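Local coordinates for plantazolicin methyltransferase BamL (Bacillus amyloliquefaciens subsp. plantarum, PDB 5DLY), which probably transfers methyl groups from S-adenosylmethionine to the terminal amine of desmethyl-plantazolicin, as a late step in making this antibiotic, at residues E59-L64 with K123-F128; H148-Q153 with G260-N265; I45-S50 with F229-N234; Q72-L77 with L102-S107. All coordinates share one frame; numbering follows the deposited sequence.

Contact 1. Residues E59-L64 with K123-F128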
loop_
_atom_site.group_PDB
_atom_site.type_symbol
_atom_site.label_atom_id
_atom_site.label_comp_id
_atom_site.label_asym_id
_atom_site.label_seq_id
_atom_site.Cartn_x
_atom_site.Cartn_y
_atom_site.Cartn_z
ATOM N N GLU A 59 -14.990 -5.081 13.204
ATOM C CA GLU A 59 -14.578 -4.252 12.088
ATOM C C GLU A 59 -13.680 -3.121 12.603
ATOM O O GLU A 59 -13.808 -2.694 13.754
ATOM C CB GLU A 59 -15.801 -3.704 11.349
ATOM C CG GLU A 59 -16.572 -4.776 10.579
ATOM C CD GLU A 59 -17.870 -4.271 9.974
ATOM O OE1 GLU A 59 -18.440 -4.990 9.123
ATOM O OE2 GLU A 59 -18.324 -3.162 10.335
ATOM N N PRO A 60 -12.753 -2.639 11.761
ATOM C CA PRO A 60 -11.935 -1.509 12.197
ATOM C C PRO A 60 -12.775 -0.244 12.363
ATOM O O PRO A 60 -13.795 -0.087 11.681
ATOM C CB PRO A 60 -10.955 -1.329 11.035
ATOM C CG PRO A 60 -11.672 -1.900 9.851
ATOM C CD PRO A 60 -12.379 -3.093 10.407
ATOM N N TYR A 61 -12.347 0.646 13.263
ATOM C CA TYR A 61 -13.026 1.924 13.475
ATOM C C TYR A 61 -12.443 3.017 12.585
ATOM O O TYR A 61 -13.052 4.068 12.404
ATOM C CB TYR A 61 -12.908 2.396 14.929
ATOM C CG TYR A 61 -13.636 1.560 15.947
ATOM C CD1 TYR A 61 -12.970 1.062 17.058
ATOM C CD2 TYR A 61 -14.994 1.277 15.807
ATOM C CE1 TYR A 61 -13.630 0.298 18.009
ATOM C CE2 TYR A 61 -15.664 0.514 16.754
ATOM C CZ TYR A 61 -14.971 0.023 17.844
ATOM O OH TYR A 61 -15.623 -0.734 18.787
ATOM N N SER A 62 -11.241 2.777 12.063
ATOM C CA SER A 62 -10.481 3.809 11.377
ATOM C C SER A 62 -9.507 3.196 10.379
ATOM O O SER A 62 -8.900 2.155 10.659
ATOM C CB SER A 62 -9.720 4.676 12.393
ATOM O OG SER A 62 -8.903 3.886 13.257
ATOM N N VAL A 63 -9.379 3.846 9.225
ATOM C CA VAL A 63 -8.377 3.508 8.212
ATOM C C VAL A 63 -7.664 4.790 7.807
ATOM O O VAL A 63 -8.311 5.777 7.472
ATOM C CB VAL A 63 -8.995 2.838 6.963
ATOM C CG1 VAL A 63 -7.934 2.572 5.898
ATOM C CG2 VAL A 63 -9.672 1.527 7.339
ATOM N N LEU A 64 -6.337 4.757 7.881
ATOM C CA LEU A 64 -5.474 5.824 7.400
ATOM C C LEU A 64 -4.774 5.349 6.126
ATOM O O LEU A 64 -4.050 4.355 6.148
ATOM C CB LEU A 64 -4.456 6.211 8.481
ATOM C CG LEU A 64 -3.271 7.096 8.058
ATOM C CD1 LEU A 64 -3.742 8.455 7.546
ATOM C CD2 LEU A 64 -2.289 7.260 9.208
ATOM N N LYS A 123 -5.333 7.090 17.594
ATOM C CA LYS A 123 -4.673 5.904 17.062
ATOM C C LYS A 123 -5.551 5.234 16.008
ATOM O O LYS A 123 -6.790 5.308 16.062
ATOM C CB LYS A 123 -4.299 4.922 18.176
ATOM C CG LYS A 123 -3.487 5.534 19.312
ATOM C CD LYS A 123 -2.143 6.074 18.855
ATOM C CE LYS A 123 -1.336 6.619 20.030
ATOM N NZ LYS A 123 -1.938 7.860 20.595
ATOM N N GLN A 124 -4.896 4.585 15.050
ATOM C CA GLN A 124 -5.553 4.033 13.869
ATOM C C GLN A 124 -5.570 2.513 13.916
ATOM O O GLN A 124 -4.581 1.889 14.316
ATOM C CB GLN A 124 -4.819 4.484 12.607
ATOM C CG GLN A 124 -4.764 5.994 12.451
ATOM C CD GLN A 124 -6.138 6.602 12.222
ATOM O OE1 GLN A 124 -6.761 6.389 11.180
ATOM N NE2 GLN A 124 -6.612 7.380 13.200
ATOM N N ASP A 125 -6.684 1.922 13.494
ATOM C CA ASP A 125 -6.823 0.471 13.474
ATOM C C ASP A 125 -6.122 -0.143 12.258
ATOM O O ASP A 125 -5.536 -1.223 12.354
ATOM C CB ASP A 125 -8.302 0.061 13.495
ATOM C CG ASP A 125 -8.943 0.194 14.874
ATOM O OD1 ASP A 125 -8.226 0.359 15.888
ATOM O OD2 ASP A 125 -10.190 0.129 14.932
ATOM N N ILE A 126 -6.196 0.547 11.122
ATOM C CA ILE A 126 -5.517 0.120 9.900
ATOM C C ILE A 126 -4.804 1.301 9.275
ATOM O O ILE A 126 -5.386 2.370 9.118
ATOM C CB ILE A 126 -6.508 -0.476 8.873
ATOM C CG1 ILE A 126 -7.291 -1.639 9.510
ATOM C CG2 ILE A 126 -5.779 -0.898 7.596
ATOM C CD1 ILE A 126 -8.371 -2.225 8.633
ATOM N N ILE A 127 -3.540 1.085 8.934
ATOM C CA ILE A 127 -2.767 2.025 8.142
ATOM C C ILE A 127 -2.387 1.294 6.854
ATOM O O ILE A 127 -1.821 0.208 6.898
ATOM C CB ILE A 127 -1.530 2.540 8.919
ATOM C CG1 ILE A 127 -1.966 3.191 10.241
ATOM C CG2 ILE A 127 -0.723 3.499 8.052
ATOM C CD1 ILE A 127 -0.827 3.605 11.156
ATOM N N PHE A 128 -2.740 1.879 5.713
ATOM C CA PHE A 128 -2.588 1.223 4.412
ATOM C C PHE A 128 -1.557 1.976 3.584
ATOM O O PHE A 128 -1.622 3.203 3.456
ATOM C CB PHE A 128 -3.951 1.279 3.713
ATOM C CG PHE A 128 -4.096 0.407 2.480
ATOM C CD1 PHE A 128 -3.483 -0.838 2.359
ATOM C CD2 PHE A 128 -4.939 0.835 1.447
ATOM C CE1 PHE A 128 -3.698 -1.631 1.236
ATOM C CE2 PHE A 128 -5.150 0.053 0.332
ATOM C CZ PHE A 128 -4.529 -1.183 0.224
HETATM O O HOH W 1 -9.635 3.850 15.751
#
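Backbone hydrogen bonds join L64 to I126 and F128 and set the two chains side by side as parallel strands. L64 N donates to I126 O at 2.9 Å, while L64 O receives F128 N at 2.8 Å, so this one residue is held at both its amide and its carbonyl. One step earlier, I126 N reaches S62 O at 3.2 Å in a longer, more bent bond. The CA-H groups of V63 and I127 also lean on I126 O and L64 O.

At S62 and D125, side chains bond to backbone instead. S62 carries OG between its own N and carbonyl carbon (chi1 54°), a placement that lets S62 OG accept D125 N at 3.0 Å; a water also joins this hydroxyl to K123 O. D125 returns the grip: its OD2 takes Y61 N at 2.8 Å in an almost straight bond (174°), on the anti side, 18° out of the carboxylate plane. R58 forms a salt bridge to the same OD2 and S151 OG bonds to OD1, so both oxygens fix the group.

Looser packing fills the rest. I126 CD1 touches P60 CG at 3.5 Å, the two side chains lying at a slant, and V63 CG2 runs alongside I126 CB at 4.0 Å. Q124 bends back at chi2 until OE1 rests 3.6 Å from L64 CB, its NE2 being bonded to K122 O.

These are adjacent central strands of the Rossmann-like methyltransferase sheet, F128 about 6 Å (side chain to ligand) from bound S-adenosylhomocysteine. Helix 23-56 packs over P60, I126 and F128 with Y52, F48 and S44; strand 85-90 pairs with V63 along the other edge of strand 62-66.

Contact 2. Residues H148-Q153 with G260-N265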
loop_
_atom_site.group_PDB
_atom_site.type_symbol
_atom_site.label_atom_id
_atom_site.label_comp_id
_atom_site.label_asym_id
_atom_site.label_seq_id
_atom_site.Cartn_x
_atom_site.Cartn_y
_atom_site.Cartn_z
ATOM N N HIS A 148 3.883 4.618 15.789
ATOM C CA HIS A 148 3.370 5.423 16.920
ATOM C C HIS A 148 1.864 5.638 16.886
ATOM O O HIS A 148 1.250 5.884 17.933
ATOM C CB HIS A 148 4.014 6.809 16.985
ATOM C CG HIS A 148 5.507 6.793 16.989
ATOM N ND1 HIS A 148 6.242 5.946 17.788
ATOM C CD2 HIS A 148 6.404 7.544 16.310
ATOM C CE1 HIS A 148 7.529 6.163 17.589
ATOM N NE2 HIS A 148 7.655 7.120 16.688
ATOM N N LEU A 149 1.290 5.594 15.683
ATOM C CA LEU A 149 -0.139 5.840 15.477
ATOM C C LEU A 149 -0.991 4.572 15.525
ATOM O O LEU A 149 -2.208 4.653 15.434
ATOM C CB LEU A 149 -0.374 6.587 14.154
ATOM C CG LEU A 149 -0.055 8.081 14.141
ATOM C CD1 LEU A 149 -0.190 8.628 12.729
ATOM C CD2 LEU A 149 -0.976 8.835 15.095
ATOM N N LEU A 150 -0.363 3.415 15.674
ATOM C CA LEU A 150 -1.117 2.152 15.727
ATOM C C LEU A 150 -1.901 2.007 17.027
ATOM O O LEU A 150 -1.370 2.260 18.115
ATOM C CB LEU A 150 -0.190 0.953 15.537
ATOM C CG LEU A 150 0.374 0.727 14.135
ATOM C CD1 LEU A 150 1.422 -0.379 14.208
ATOM C CD2 LEU A 150 -0.709 0.412 13.106
ATOM N N SER A 151 -3.167 1.620 16.902
ATOM C CA SER A 151 -4.003 1.309 18.060
ATOM C C SER A 151 -3.546 0.001 18.702
ATOM O O SER A 151 -2.675 -0.709 18.166
ATOM C CB SER A 151 -5.477 1.223 17.646
ATOM O OG SER A 151 -5.745 -0.013 16.999
ATOM N N ASP A 152 -4.141 -0.335 19.843
ATOM C CA ASP A 152 -3.795 -1.575 20.535
ATOM C C ASP A 152 -4.137 -2.838 19.731
ATOM O O ASP A 152 -3.560 -3.886 19.973
ATOM C CB ASP A 152 -4.465 -1.627 21.915
ATOM C CG ASP A 152 -3.939 -0.563 22.867
ATOM O OD1 ASP A 152 -2.857 -0.003 22.603
ATOM O OD2 ASP A 152 -4.600 -0.294 23.895
ATOM N N GLN A 153 -5.078 -2.723 18.792
ATOM C CA GLN A 153 -5.437 -3.817 17.883
ATOM C C GLN A 153 -5.417 -3.277 16.462
ATOM O O GLN A 153 -6.382 -2.660 16.005
ATOM C CB GLN A 153 -6.822 -4.374 18.211
ATOM C CG GLN A 153 -6.878 -5.155 19.519
ATOM C CD GLN A 153 -8.260 -5.696 19.824
ATOM O OE1 GLN A 153 -9.252 -4.971 19.761
ATOM N NE2 GLN A 153 -8.332 -6.977 20.155
ATOM N N GLY A 260 3.598 -6.817 3.039
ATOM C CA GLY A 260 4.182 -6.700 4.377
ATOM C C GLY A 260 3.142 -6.272 5.384
ATOM O O GLY A 260 2.285 -5.437 5.078
ATOM N N TRP A 261 3.188 -6.882 6.568
ATOM C CA TRP A 261 2.305 -6.525 7.672
ATOM C C TRP A 261 3.115 -6.179 8.899
ATOM O O TRP A 261 4.086 -6.877 9.233
ATOM C CB TRP A 261 1.368 -7.682 8.055
ATOM C CG TRP A 261 0.547 -8.243 6.942
ATOM C CD1 TRP A 261 0.962 -9.114 5.983
ATOM C CD2 TRP A 261 -0.837 -7.983 6.686
ATOM N NE1 TRP A 261 -0.071 -9.407 5.128
ATOM C CE2 TRP A 261 -1.193 -8.736 5.542
ATOM C CE3 TRP A 261 -1.819 -7.204 7.321
ATOM C CZ2 TRP A 261 -2.481 -8.711 5.001
ATOM C CZ3 TRP A 261 -3.106 -7.177 6.781
ATOM C CH2 TRP A 261 -3.423 -7.928 5.629
ATOM N N ILE A 262 2.717 -5.093 9.557
ATOM C CA ILE A 262 3.192 -4.744 10.886
ATOM C C ILE A 262 1.954 -4.806 11.779
ATOM O O ILE A 262 1.009 -4.024 11.611
ATOM C CB ILE A 262 3.869 -3.357 10.894
ATOM C CG1 ILE A 262 5.174 -3.397 10.094
ATOM C CG2 ILE A 262 4.202 -2.907 12.310
ATOM C CD1 ILE A 262 5.628 -2.039 9.596
ATOM N N ILE A 263 1.950 -5.765 12.702
ATOM C CA ILE A 263 0.750 -6.129 13.457
ATOM C C ILE A 263 0.931 -5.807 14.938
ATOM O O ILE A 263 1.892 -6.257 15.555
ATOM C CB ILE A 263 0.442 -7.637 13.289
ATOM C CG1 ILE A 263 0.164 -7.961 11.816
ATOM C CG2 ILE A 263 -0.738 -8.062 14.164
ATOM C CD1 ILE A 263 0.631 -9.340 11.395
ATOM N N LYS A 264 0.024 -5.012 15.490
ATOM C CA LYS A 264 0.060 -4.718 16.922
ATOM C C LYS A 264 -1.130 -5.347 17.641
ATOM O O LYS A 264 -2.294 -5.148 17.268
ATOM C CB LYS A 264 0.153 -3.207 17.201
ATOM C CG LYS A 264 0.352 -2.865 18.675
ATOM C CD LYS A 264 0.592 -1.378 18.863
ATOM C CE LYS A 264 0.813 -1.030 20.329
ATOM N NZ LYS A 264 1.348 0.351 20.471
ATOM N N ASN A 265 -0.818 -6.105 18.684
ATOM C CA ASN A 265 -1.831 -6.730 19.513
ATOM C C ASN A 265 -1.412 -6.628 20.975
ATOM O O ASN A 265 -0.661 -7.471 21.479
ATOM C CB ASN A 265 -2.041 -8.187 19.095
ATOM C CG ASN A 265 -3.239 -8.833 19.775
ATOM O OD1 ASN A 265 -4.035 -8.171 20.443
ATOM N ND2 ASN A 265 -3.374 -10.139 19.599
HETATM O O HOH W 2 -1.404 1.489 20.855
HETATM O O HOH W 3 1.110 2.784 19.086
#
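K264 reaches across to L150 and S151 and has the largest part in this contact. CB starts beside S151 O. CG, set away from the backbone N (chi1 -173°), carries the chain onward fully extended and passes the same oxygen at 3.8 Å. CD comes nearer still, 3.4 Å from S151 O, and also meets L150 CB at 4.1 Å. CE begins to leave S151 O behind. At the tip, NZ bonds to two waters, 3.0 Å from water 2 and 2.8 Å from water 3. Both waters can donate to L150 O, and water 2 also to D152 OD1, though not all these bonds need hold at once. The ammonium thus approaches both the carbonyl and the carboxylate through solvent; the opposite charges of K264 and D152 are not in direct contact, though their mutual attraction may still be felt across the water.

On one flank, L150 CD1 rests on I262 CG2 at 4.2 Å. At the other end Q153 and N265 face each other as an antiparallel, non-hydrogen-bonded pair, knit by two reciprocal CA-H contacts: N265 CA to D152 O at 3.4 Å and Q153 CA to K264 O at 3.5 Å. A backbone hydrogen bond between D152 and K266 lies just beyond, and Y52 OH ties down Q153 O from helix 23-56.

Here the lead-in to strand 154-160 meets the end of strand 258-265, which has strand 209-214 on its far side. That strand order, 3-2-1-4-5-7-6 with strand 258-265 antiparallel to its neighbours, is the signature of the Rossmann-like class I methyltransferase fold.

Contact 3. Residues I45-S50 with F229-N234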
loop_
_atom_site.group_PDB
_atom_site.type_symbol
_atom_site.label_atom_id
_atom_site.label_comp_id
_atom_site.label_asym_id
_atom_site.label_seq_id
_atom_site.Cartn_x
_atom_site.Cartn_y
_atom_site.Cartn_z
ATOM N N ILE A 45 -7.566 -4.169 -0.380
ATOM C CA ILE A 45 -8.444 -3.638 0.673
ATOM C C ILE A 45 -9.181 -4.773 1.392
ATOM O O ILE A 45 -9.181 -4.844 2.623
ATOM C CB ILE A 45 -9.459 -2.610 0.120
ATOM C CG1 ILE A 45 -8.734 -1.370 -0.431
ATOM C CG2 ILE A 45 -10.485 -2.249 1.193
ATOM C CD1 ILE A 45 -9.596 -0.495 -1.332
ATOM N N GLU A 46 -9.788 -5.678 0.624
ATOM C CA GLU A 46 -10.518 -6.776 1.253
ATOM C C GLU A 46 -9.595 -7.719 2.018
ATOM O O GLU A 46 -10.024 -8.382 2.971
ATOM C CB GLU A 46 -11.382 -7.541 0.239
ATOM C CG GLU A 46 -12.509 -6.717 -0.388
ATOM C CD GLU A 46 -13.522 -6.159 0.612
ATOM O OE1 GLU A 46 -13.604 -6.646 1.754
ATOM O OE2 GLU A 46 -14.251 -5.211 0.250
ATOM N N THR A 47 -8.320 -7.760 1.626
ATOM C CA THR A 47 -7.333 -8.563 2.333
ATOM C C THR A 47 -7.139 -7.975 3.722
ATOM O O THR A 47 -7.206 -8.711 4.699
ATOM C CB THR A 47 -6.004 -8.661 1.564
ATOM O OG1 THR A 47 -6.222 -9.360 0.337
ATOM C CG2 THR A 47 -4.939 -9.419 2.365
ATOM N N PHE A 48 -6.949 -6.657 3.832
ATOM C CA PHE A 48 -6.760 -6.114 5.176
ATOM C C PHE A 48 -8.030 -6.146 6.023
ATOM O O PHE A 48 -7.956 -6.343 7.231
ATOM C CB PHE A 48 -5.985 -4.775 5.229
ATOM C CG PHE A 48 -6.750 -3.553 4.758
ATOM C CD1 PHE A 48 -7.865 -3.072 5.450
ATOM C CD2 PHE A 48 -6.272 -2.815 3.681
ATOM C CE1 PHE A 48 -8.512 -1.910 5.030
ATOM C CE2 PHE A 48 -6.909 -1.653 3.261
ATOM C CZ PHE A 48 -8.036 -1.207 3.932
ATOM N N LEU A 49 -9.190 -5.989 5.384
ATOM C CA LEU A 49 -10.462 -6.106 6.107
ATOM C C LEU A 49 -10.703 -7.520 6.609
ATOM O O LEU A 49 -11.161 -7.713 7.744
ATOM C CB LEU A 49 -11.622 -5.617 5.251
ATOM C CG LEU A 49 -11.596 -4.121 4.948
ATOM C CD1 LEU A 49 -12.689 -3.787 3.954
ATOM C CD2 LEU A 49 -11.732 -3.284 6.213
ATOM N N SER A 50 -10.386 -8.510 5.781
ATOM C CA SER A 50 -10.544 -9.896 6.199
ATOM C C SER A 50 -9.577 -10.228 7.327
ATOM O O SER A 50 -9.956 -10.896 8.288
ATOM C CB SER A 50 -10.346 -10.848 5.026
ATOM O OG SER A 50 -10.429 -12.195 5.473
ATOM N N PHE A 229 -5.904 -19.671 5.094
ATOM C CA PHE A 229 -7.172 -20.366 5.294
ATOM C C PHE A 229 -8.219 -19.428 5.880
ATOM O O PHE A 229 -9.334 -19.360 5.380
ATOM C CB PHE A 229 -7.010 -21.598 6.195
ATOM C CG PHE A 229 -8.258 -22.438 6.302
ATOM C CD1 PHE A 229 -9.179 -22.216 7.317
ATOM C CD2 PHE A 229 -8.509 -23.456 5.384
ATOM C CE1 PHE A 229 -10.329 -22.990 7.417
ATOM C CE2 PHE A 229 -9.654 -24.231 5.476
ATOM C CZ PHE A 229 -10.566 -23.998 6.495
ATOM N N SER A 230 -7.851 -18.698 6.934
ATOM C CA SER A 230 -8.782 -17.776 7.586
ATOM C C SER A 230 -9.227 -16.654 6.643
ATOM O O SER A 230 -10.417 -16.384 6.528
ATOM C CB SER A 230 -8.177 -17.187 8.865
ATOM O OG SER A 230 -7.801 -18.199 9.780
ATOM N N LEU A 231 -8.271 -16.023 5.960
ATOM C CA LEU A 231 -8.581 -14.943 5.018
ATOM C C LEU A 231 -9.574 -15.364 3.941
ATOM O O LEU A 231 -10.536 -14.642 3.662
ATOM C CB LEU A 231 -7.312 -14.403 4.356
ATOM C CG LEU A 231 -6.293 -13.681 5.238
ATOM C CD1 LEU A 231 -5.063 -13.310 4.428
ATOM C CD2 LEU A 231 -6.903 -12.439 5.855
ATOM N N MET A 232 -9.343 -16.535 3.347
ATOM C CA MET A 232 -10.145 -17.012 2.218
ATOM C C MET A 232 -11.568 -17.452 2.579
ATOM O O MET A 232 -12.396 -17.656 1.692
ATOM C CB MET A 232 -9.410 -18.121 1.454
ATOM C CG MET A 232 -8.233 -17.635 0.618
ATOM S SD MET A 232 -8.572 -16.205 -0.438
ATOM C CE MET A 232 -9.889 -16.854 -1.465
ATOM N N ARG A 233 -11.841 -17.594 3.873
ATOM C CA ARG A 233 -13.199 -17.836 4.366
ATOM C C ARG A 233 -14.106 -16.607 4.240
ATOM O O ARG A 233 -15.333 -16.726 4.287
ATOM C CB ARG A 233 -13.167 -18.288 5.831
ATOM C CG ARG A 233 -12.893 -19.771 6.024
ATOM C CD ARG A 233 -12.679 -20.128 7.492
ATOM N NE ARG A 233 -13.863 -19.903 8.327
ATOM C CZ ARG A 233 -14.598 -20.860 8.896
ATOM N NH1 ARG A 233 -14.291 -22.146 8.738
ATOM N NH2 ARG A 233 -15.648 -20.531 9.637
ATOM N N ASN A 234 -13.502 -15.431 4.084
ATOM C CA ASN A 234 -14.253 -14.181 4.067
ATOM C C ASN A 234 -14.912 -13.937 2.713
ATOM O O ASN A 234 -14.227 -13.817 1.699
ATOM C CB ASN A 234 -13.339 -13.012 4.467
ATOM C CG ASN A 234 -14.099 -11.714 4.689
ATOM O OD1 ASN A 234 -14.702 -11.169 3.764
ATOM N ND2 ASN A 234 -14.045 -11.194 5.914
HETATM O O HOH W 4 -12.319 -12.346 8.140
#
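S50 swings OG away from its own backbone N (chi1 177°), straight at the turn that ends helix 226-232. The backbone of that turn brings N234 CB to the serine, and with CG opposite its own N (chi1 -171°) the N234 amide is laid beside S50, ND2 near S50 CA. S50 OG donates to L231 O at 3.0 Å. It arrives in the carbonyl plane on a lone pair, with a C=O...donor angle of only 108°, well to one side of the bond direction. The same L231 O also takes N234 N at 3.1 Å, so two donors hold this turn carbonyl.

Packing round the hydroxyl is close: N234 CB lies 3.2 Å from S50 OG, and L231 CD2 approaches that oxygen at 3.6 Å. The leucine branch continues toward the backbone, CD2 coming 3.9 Å from T47 O. A water completes the junction, giving a proton to S50 O at 2.8 Å and accepting one from N234 ND2 at 3.0 Å. The other end of the N234 amide looks along its own chain: as N-cap of helix 235-241, its OD1 accepts N236 N.

Around this joint, T47 packs on L237 and E46 on N236 and A240, so helix 235-241 also packs against helix 23-56. L231 is backed by I218 and F221, while F48 points the other way, touching I126 and meeting the F128 ring edge-to-face in strand 124-130.

Contact 4. Residues Q72-L77 with L102-S107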
loop_
_atom_site.group_PDB
_atom_site.type_symbol
_atom_site.label_atom_id
_atom_site.label_comp_id
_atom_site.label_asym_id
_atom_site.label_seq_id
_atom_site.Cartn_x
_atom_site.Cartn_y
_atom_site.Cartn_z
ATOM N N GLN A 72 -9.358 7.066 -4.433
ATOM C CA GLN A 72 -10.072 5.871 -4.893
ATOM C C GLN A 72 -10.245 4.823 -3.789
ATOM O O GLN A 72 -11.313 4.230 -3.645
ATOM C CB GLN A 72 -9.353 5.236 -6.091
ATOM C CG GLN A 72 -9.293 6.111 -7.342
ATOM C CD GLN A 72 -8.019 6.937 -7.462
ATOM O OE1 GLN A 72 -7.465 7.419 -6.471
ATOM N NE2 GLN A 72 -7.552 7.112 -8.697
ATOM N N VAL A 73 -9.195 4.590 -3.004
ATOM C CA VAL A 73 -9.276 3.616 -1.916
ATOM C C VAL A 73 -10.275 4.068 -0.858
ATOM O O VAL A 73 -11.073 3.276 -0.359
ATOM C CB VAL A 73 -7.882 3.329 -1.299
ATOM C CG1 VAL A 73 -8.001 2.633 0.055
ATOM C CG2 VAL A 73 -7.061 2.480 -2.254
ATOM N N ILE A 74 -10.238 5.349 -0.521
ATOM C CA ILE A 74 -11.174 5.894 0.446
ATOM C C ILE A 74 -12.605 5.858 -0.098
ATOM O O ILE A 74 -13.543 5.549 0.640
ATOM C CB ILE A 74 -10.702 7.284 0.920
ATOM C CG1 ILE A 74 -9.554 7.088 1.925
ATOM C CG2 ILE A 74 -11.850 8.094 1.517
ATOM C CD1 ILE A 74 -8.759 8.330 2.240
ATOM N N GLN A 75 -12.768 6.112 -1.391
ATOM C CA GLN A 75 -14.085 5.958 -2.009
ATOM C C GLN A 75 -14.631 4.530 -1.854
ATOM O O GLN A 75 -15.801 4.342 -1.491
ATOM C CB GLN A 75 -14.056 6.380 -3.477
ATOM C CG GLN A 75 -15.410 6.243 -4.153
ATOM C CD GLN A 75 -15.786 7.463 -4.951
ATOM O OE1 GLN A 75 -15.206 7.738 -5.995
ATOM N NE2 GLN A 75 -16.769 8.208 -4.457
ATOM N N TYR A 76 -13.780 3.539 -2.127
ATOM C CA TYR A 76 -14.142 2.132 -1.980
ATOM C C TYR A 76 -14.605 1.836 -0.561
ATOM O O TYR A 76 -15.638 1.191 -0.366
ATOM C CB TYR A 76 -12.947 1.237 -2.331
ATOM C CG TYR A 76 -13.248 -0.248 -2.302
ATOM C CD1 TYR A 76 -13.123 -0.986 -1.128
ATOM C CD2 TYR A 76 -13.636 -0.914 -3.457
ATOM C CE1 TYR A 76 -13.387 -2.351 -1.098
ATOM C CE2 TYR A 76 -13.910 -2.277 -3.439
ATOM C CZ TYR A 76 -13.783 -2.989 -2.263
ATOM O OH TYR A 76 -14.052 -4.341 -2.259
ATOM N N LEU A 77 -13.844 2.310 0.424
ATOM C CA LEU A 77 -14.161 2.092 1.835
ATOM C C LEU A 77 -15.463 2.779 2.237
ATOM O O LEU A 77 -16.251 2.215 2.998
ATOM C CB LEU A 77 -13.007 2.544 2.732
ATOM C CG LEU A 77 -11.783 1.622 2.683
ATOM C CD1 LEU A 77 -10.560 2.311 3.264
ATOM C CD2 LEU A 77 -12.073 0.316 3.416
ATOM N N LEU A 102 -14.561 14.705 -4.412
ATOM C CA LEU A 102 -15.469 13.557 -4.290
ATOM C C LEU A 102 -16.626 13.808 -3.323
ATOM O O LEU A 102 -17.677 13.177 -3.440
ATOM C CB LEU A 102 -14.713 12.286 -3.881
ATOM C CG LEU A 102 -13.650 11.789 -4.868
ATOM C CD1 LEU A 102 -12.871 10.626 -4.267
ATOM C CD2 LEU A 102 -14.265 11.406 -6.210
ATOM N N GLY A 103 -16.419 14.712 -2.365
ATOM C CA GLY A 103 -17.435 15.058 -1.374
ATOM C C GLY A 103 -17.788 13.906 -0.453
ATOM O O GLY A 103 -18.950 13.726 -0.102
ATOM N N ILE A 104 -16.775 13.123 -0.078
ATOM C CA ILE A 104 -16.918 11.992 0.835
ATOM C C ILE A 104 -16.654 12.438 2.267
ATOM O O ILE A 104 -15.863 13.347 2.505
ATOM C CB ILE A 104 -15.895 10.876 0.490
ATOM C CG1 ILE A 104 -16.214 10.252 -0.866
ATOM C CG2 ILE A 104 -15.843 9.798 1.568
ATOM C CD1 ILE A 104 -15.078 9.422 -1.421
ATOM N N ASN A 105 -17.314 11.783 3.217
ATOM C CA ASN A 105 -17.029 11.994 4.620
ATOM C C ASN A 105 -15.674 11.364 4.973
ATOM O O ASN A 105 -15.600 10.219 5.424
ATOM C CB ASN A 105 -18.162 11.435 5.484
ATOM C CG ASN A 105 -17.973 11.720 6.961
ATOM O OD1 ASN A 105 -17.306 12.686 7.347
ATOM N ND2 ASN A 105 -18.568 10.880 7.800
ATOM N N ALA A 106 -14.614 12.137 4.731
ATOM C CA ALA A 106 -13.224 11.724 4.960
ATOM C C ALA A 106 -12.353 12.967 5.052
ATOM O O ALA A 106 -12.723 14.018 4.527
ATOM C CB ALA A 106 -12.740 10.840 3.823
ATOM N N SER A 107 -11.208 12.844 5.724
ATOM C CA SER A 107 -10.226 13.924 5.834
ATOM C C SER A 107 -9.064 13.684 4.878
ATOM O O SER A 107 -8.450 12.612 4.888
ATOM C CB SER A 107 -9.690 14.027 7.263
ATOM O OG SER A 107 -10.709 14.392 8.176
#
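The amide of Q75 is the odd element here, a polar group whose neighbours across the contact are methyls. Its OE1 lies 3.8 Å from L102 CD2, and its NE2 sits 3.7 Å from I104 CD1. CG points opposite the backbone N (chi1 180°), and the chain then twists at chi2 to 133°, off a staggered position. I104 comes in at about a right angle, its CD1 also pressing on the helix itself, 3.7 Å from Q75 CA.

One residue earlier on the helix, I74 CG2 touches A106 CB at 3.7 Å and I104 CG2 at 4.3 Å. I74 and A106 also share L86 of strand 85-90, which both touch. G103, with positive phi, is where the chain leaves helical geometry after helix 93-101 and turns toward strand 107-110.

Helix 72-80 is the crossover between parallel strands 62-66 and 85-90, a beta-alpha-beta unit of the Rossmann-like fold, and the loop leads into the next parallel strand, 107-110. Helix and loop are held together by dispersion and shape. With no directional bond between them, their relative position probably depends on the fit of I74 and Q75 against L102, I104 and A106 and on the shared strand 85-90.

Overall arrangement
Contact 1 is the buried middle of the sheet and the richest in backbone hydrogen bonds; contact 2 lies further across the same sheet, partly buried, and relies on a lysine chain and bridging waters. The two join directly through Q124 with L149 and D125 with S151. Contact 3, also buried, replaces strand pairing with one serine bond to a turn, and its helix 23-56 packs L49 on P60 and I45 on F128 of contact 1. Contact 4 is the surface case, mostly methyl packing, with one glutamine amide among the methyls, yet its helix reaches contact 1 through L77 on V63 and contact 3 through Y76 OH with E46 OE2. Contacts 2 and 4 do not touch.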